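Local coordinates for urocanate hydratase (Paenibacillus sp. Soil724D2, PDB 7NED), which catalyses, as an NAD+-dependent urocanase-family lyase, the hydration of thiourocanate in bacterial ergothioneine breakdown, at residues R86-L98 with C469-G482. Residues are numbered along the deposited sequence; the frame is centred on the assembly and turned at random.
Sequences RFAPLIVMANCNL and CSSMADLVTIHSGG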
# COMPACT_ATOMS: atom_id res chain seq x y z
N ARG A 86 -21.05 -8.79 8.82
CA ARG A 86 -21.55 -7.44 9.07
C ARG A 86 -20.66 -6.63 9.99
O ARG A 86 -20.95 -5.45 10.21
CB ARG A 86 -22.98 -7.48 9.64
CG ARG A 86 -23.11 -8.01 11.05
CD ARG A 86 -24.61 -8.15 11.42
NE ARG A 86 -24.78 -8.48 12.83
CZ ARG A 86 -24.72 -9.73 13.31
NH1 ARG A 86 -24.50 -10.76 12.49
NH2 ARG A 86 -24.88 -9.95 14.61
N PHE A 87 -19.58 -7.22 10.52
CA PHE A 87 -18.59 -6.44 11.25
C PHE A 87 -17.36 -6.19 10.40
O PHE A 87 -16.26 -5.96 10.93
CB PHE A 87 -18.23 -7.13 12.56
CG PHE A 87 -19.38 -7.18 13.49
CD1 PHE A 87 -19.69 -6.09 14.30
CD2 PHE A 87 -20.20 -8.31 13.53
CE1 PHE A 87 -20.77 -6.13 15.14
CE2 PHE A 87 -21.28 -8.36 14.37
CZ PHE A 87 -21.57 -7.27 15.19
N ALA A 88 -17.52 -6.24 9.10
CA ALA A 88 -16.47 -5.91 8.16
C ALA A 88 -16.86 -4.66 7.41
O ALA A 88 -18.05 -4.35 7.32
CB ALA A 88 -16.25 -7.05 7.16
N PRO A 89 -15.91 -3.91 6.87
CA PRO A 89 -16.26 -2.74 6.06
C PRO A 89 -17.30 -3.04 4.99
O PRO A 89 -17.36 -4.14 4.43
CB PRO A 89 -14.92 -2.33 5.43
CG PRO A 89 -13.90 -2.71 6.50
CD PRO A 89 -14.45 -4.03 7.08
N LEU A 90 -18.14 -2.03 4.72
CA LEU A 90 -19.04 -2.11 3.57
C LEU A 90 -18.31 -1.79 2.29
O LEU A 90 -18.69 -2.29 1.21
CB LEU A 90 -20.20 -1.13 3.74
CG LEU A 90 -21.25 -1.58 4.75
CD1 LEU A 90 -22.15 -0.35 5.01
CD2 LEU A 90 -22.06 -2.71 4.17
N ILE A 91 -17.27 -0.97 2.37
CA ILE A 91 -16.46 -0.61 1.22
C ILE A 91 -14.99 -0.69 1.63
O ILE A 91 -14.61 -0.13 2.66
CB ILE A 91 -16.79 0.80 0.71
CG1 ILE A 91 -18.20 0.81 0.11
CG2 ILE A 91 -15.80 1.22 -0.36
CD1 ILE A 91 -18.66 2.24 -0.24
N VAL A 92 -14.17 -1.35 0.81
CA VAL A 92 -12.73 -1.12 0.86
C VAL A 92 -12.35 -0.55 -0.49
O VAL A 92 -12.83 -1.03 -1.53
CB VAL A 92 -11.90 -2.39 1.18
CG1 VAL A 92 -12.33 -2.95 2.55
CG2 VAL A 92 -12.06 -3.44 0.08
N MET A 93 -11.50 0.46 -0.49
CA MET A 93 -11.08 1.07 -1.74
C MET A 93 -9.60 1.41 -1.71
O MET A 93 -9.02 1.67 -0.65
CB MET A 93 -11.92 2.33 -2.02
CG MET A 93 -12.11 3.23 -0.83
SD MET A 93 -12.57 4.90 -1.43
CE MET A 93 -14.28 4.52 -1.71
N ALA A 94 -8.99 1.43 -2.89
CA ALA A 94 -7.57 1.77 -3.01
C ALA A 94 -7.45 2.62 -4.25
O ALA A 94 -7.83 2.17 -5.34
CB ALA A 94 -6.68 0.52 -3.07
N ASN A 95 -7.01 3.88 -4.09
CA ASN A 95 -7.08 4.87 -5.16
C ASN A 95 -5.70 5.45 -5.47
O ASN A 95 -5.02 5.99 -4.60
CB ASN A 95 -8.08 5.98 -4.80
CG ASN A 95 -9.48 5.44 -4.58
OD1 ASN A 95 -10.01 4.73 -5.44
ND2 ASN A 95 -10.07 5.73 -3.42
N CYS A 96 -5.31 5.28 -6.72
CA CYS A 96 -4.21 5.95 -7.39
C CYS A 96 -2.87 5.43 -6.80
O CYS A 96 -1.90 6.16 -6.61
CB CYS A 96 -4.42 7.47 -7.28
SG CYS A 96 -3.25 8.41 -8.26
N ASN A 97 -2.81 4.13 -6.50
CA ASN A 97 -1.57 3.49 -6.02
C ASN A 97 -0.77 2.92 -7.19
O ASN A 97 -1.28 2.12 -7.96
CB ASN A 97 -1.91 2.40 -5.01
CG ASN A 97 -2.65 2.98 -3.81
OD1 ASN A 97 -2.04 3.61 -2.94
ND2 ASN A 97 -3.97 2.85 -3.81
N LEU A 98 0.46 3.36 -7.33
CA LEU A 98 1.34 2.96 -8.43
C LEU A 98 2.62 2.44 -7.83
O LEU A 98 3.12 3.02 -6.87
CB LEU A 98 1.69 4.13 -9.36
CG LEU A 98 0.51 4.78 -10.07
CD1 LEU A 98 0.93 6.07 -10.79
CD2 LEU A 98 -0.01 3.75 -11.04
N CYS A 469 -9.73 -2.21 8.91
CA CYS A 469 -10.58 -3.26 8.36
C CYS A 469 -10.84 -4.34 9.39
O CYS A 469 -11.92 -4.94 9.42
CB CYS A 469 -9.94 -3.91 7.14
SG CYS A 469 -9.99 -2.87 5.66
N SER A 470 -9.81 -4.67 10.16
CA SER A 470 -9.94 -5.67 11.21
C SER A 470 -10.72 -5.15 12.40
O SER A 470 -11.03 -5.92 13.31
CB SER A 470 -8.54 -6.12 11.67
OG SER A 470 -7.76 -6.54 10.56
N SER A 471 -11.02 -3.86 12.44
CA SER A 471 -11.64 -3.24 13.61
C SER A 471 -13.10 -2.89 13.40
O SER A 471 -13.68 -2.16 14.22
CB SER A 471 -10.87 -1.97 13.99
OG SER A 471 -9.54 -2.26 14.41
N MET A 472 -13.70 -3.32 12.29
CA MET A 472 -15.14 -3.22 12.04
C MET A 472 -15.57 -1.85 11.50
O MET A 472 -16.72 -1.44 11.69
CB MET A 472 -15.87 -3.50 13.35
CG MET A 472 -15.52 -4.92 13.82
SD MET A 472 -16.31 -5.40 15.36
CE MET A 472 -15.46 -4.37 16.49
N ALA A 473 -14.66 -1.12 10.85
CA ALA A 473 -15.00 0.16 10.26
C ALA A 473 -15.99 -0.05 9.10
O ALA A 473 -16.20 -1.17 8.61
CB ALA A 473 -13.72 0.86 9.78
N ASP A 474 -16.62 1.05 8.67
CA ASP A 474 -17.61 0.95 7.59
C ASP A 474 -16.98 1.17 6.24
O ASP A 474 -17.38 0.54 5.25
CB ASP A 474 -18.73 2.00 7.80
CG ASP A 474 -19.64 1.62 8.96
OD1 ASP A 474 -19.45 2.19 10.06
OD2 ASP A 474 -20.47 0.69 8.81
N LEU A 475 -15.98 2.04 6.16
CA LEU A 475 -15.26 2.25 4.91
C LEU A 475 -13.79 2.46 5.22
O LEU A 475 -13.44 3.23 6.11
CB LEU A 475 -15.82 3.48 4.16
CG LEU A 475 -15.21 3.85 2.80
CD1 LEU A 475 -16.22 4.58 1.89
CD2 LEU A 475 -13.95 4.69 2.93
N VAL A 476 -12.92 1.79 4.46
CA VAL A 476 -11.48 1.94 4.62
C VAL A 476 -10.87 2.19 3.25
O VAL A 476 -11.29 1.59 2.25
CB VAL A 476 -10.86 0.69 5.29
CG1 VAL A 476 -9.35 0.83 5.44
CG2 VAL A 476 -11.51 0.45 6.62
N THR A 477 -9.88 3.07 3.19
CA THR A 477 -9.27 3.43 1.92
C THR A 477 -7.76 3.57 2.09
O THR A 477 -7.28 3.96 3.15
CB THR A 477 -9.87 4.74 1.38
OG1 THR A 477 -9.38 4.97 0.05
CG2 THR A 477 -9.50 5.97 2.27
N ILE A 478 -7.03 3.24 1.02
CA ILE A 478 -5.61 3.55 0.88
C ILE A 478 -5.44 4.37 -0.39
O ILE A 478 -5.82 3.93 -1.48
CB ILE A 478 -4.74 2.29 0.82
CG1 ILE A 478 -4.92 1.49 2.10
CG2 ILE A 478 -3.29 2.71 0.63
CD1 ILE A 478 -4.29 0.06 2.02
N HIS A 479 -4.84 5.56 -0.26
CA HIS A 479 -4.59 6.43 -1.41
C HIS A 479 -3.10 6.64 -1.58
O HIS A 479 -2.35 6.61 -0.60
CB HIS A 479 -5.21 7.83 -1.20
CG HIS A 479 -6.71 7.83 -1.19
ND1 HIS A 479 -7.45 8.99 -1.18
CD2 HIS A 479 -7.61 6.81 -1.19
CE1 HIS A 479 -8.74 8.68 -1.18
NE2 HIS A 479 -8.86 7.37 -1.19
N SER A 480 -2.66 6.91 -2.82
CA SER A 480 -1.32 7.46 -3.02
C SER A 480 -1.43 8.71 -3.90
O SER A 480 -2.49 9.02 -4.46
CB SER A 480 -0.34 6.44 -3.62
OG SER A 480 -0.09 5.37 -2.71
N GLY A 481 -0.33 9.45 -3.97
CA GLY A 481 -0.37 10.74 -4.64
C GLY A 481 -0.58 10.62 -6.14
O GLY A 481 -0.11 9.70 -6.80
N GLY A 482 -1.30 11.60 -6.67
CA GLY A 482 -1.45 11.77 -8.10
C GLY A 482 -1.04 13.18 -8.48
O GLY A 482 -0.73 14.03 -7.61
O HOH W 1 -13.38 -6.47 11.11
O HOH W 2 -18.13 -3.32 9.91
O HOH W 3 -5.52 9.00 -4.32
O HOH W 4 0.78 7.00 -6.99
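The carbonyl oxygen of Ile478 is gripped twice from the other strand, by the backbone N of Asn95 at 2.9 Å and by ND2 of Asn97 at 3.2 Å. The side-chain N-H of Asn97 points almost straight at this oxygen (173°), yet reaches it from above the carbonyl plane; ND2 also bonds OD1 of Asp459 in the second subunit. OD1 of Asn97 accepts a short bond from Ser480 OG, 2.6 Å, and bonds at both ends of the amide together fix its rotation just past strand 91-95. Asp474 O is likewise shared, by the N atoms of Leu90 and Ile91, where the parallel pairing begins; Val476, Met93, Ile478 and Ser480 continue it through their N-H groups.

Ile91, Met93 and Asn95 lie on one face with Leu475, Thr477 and His479. CB of Asn95 sits over the imidazole face of His479, a CH-pi contact 4.1 Å from the ring centroid; ND1 of that ring bonds to Gly121 O, and the side chain lies about 8 Å from the bound urocanate. Before the strands, Met472 runs extended from CA to SD (chi2 180°), bringing SD within 3.6 Å of CD1 of Phe87 in an oblique Met-aromatic contact. One water bridges Cys96 O and Gly481 O beyond the strands.

The pair joins the N-terminal and C-terminal parts within a mixed sheet, between strands 69-74 and 490-498, and helix 459-469 packs on Val476 and Ile478.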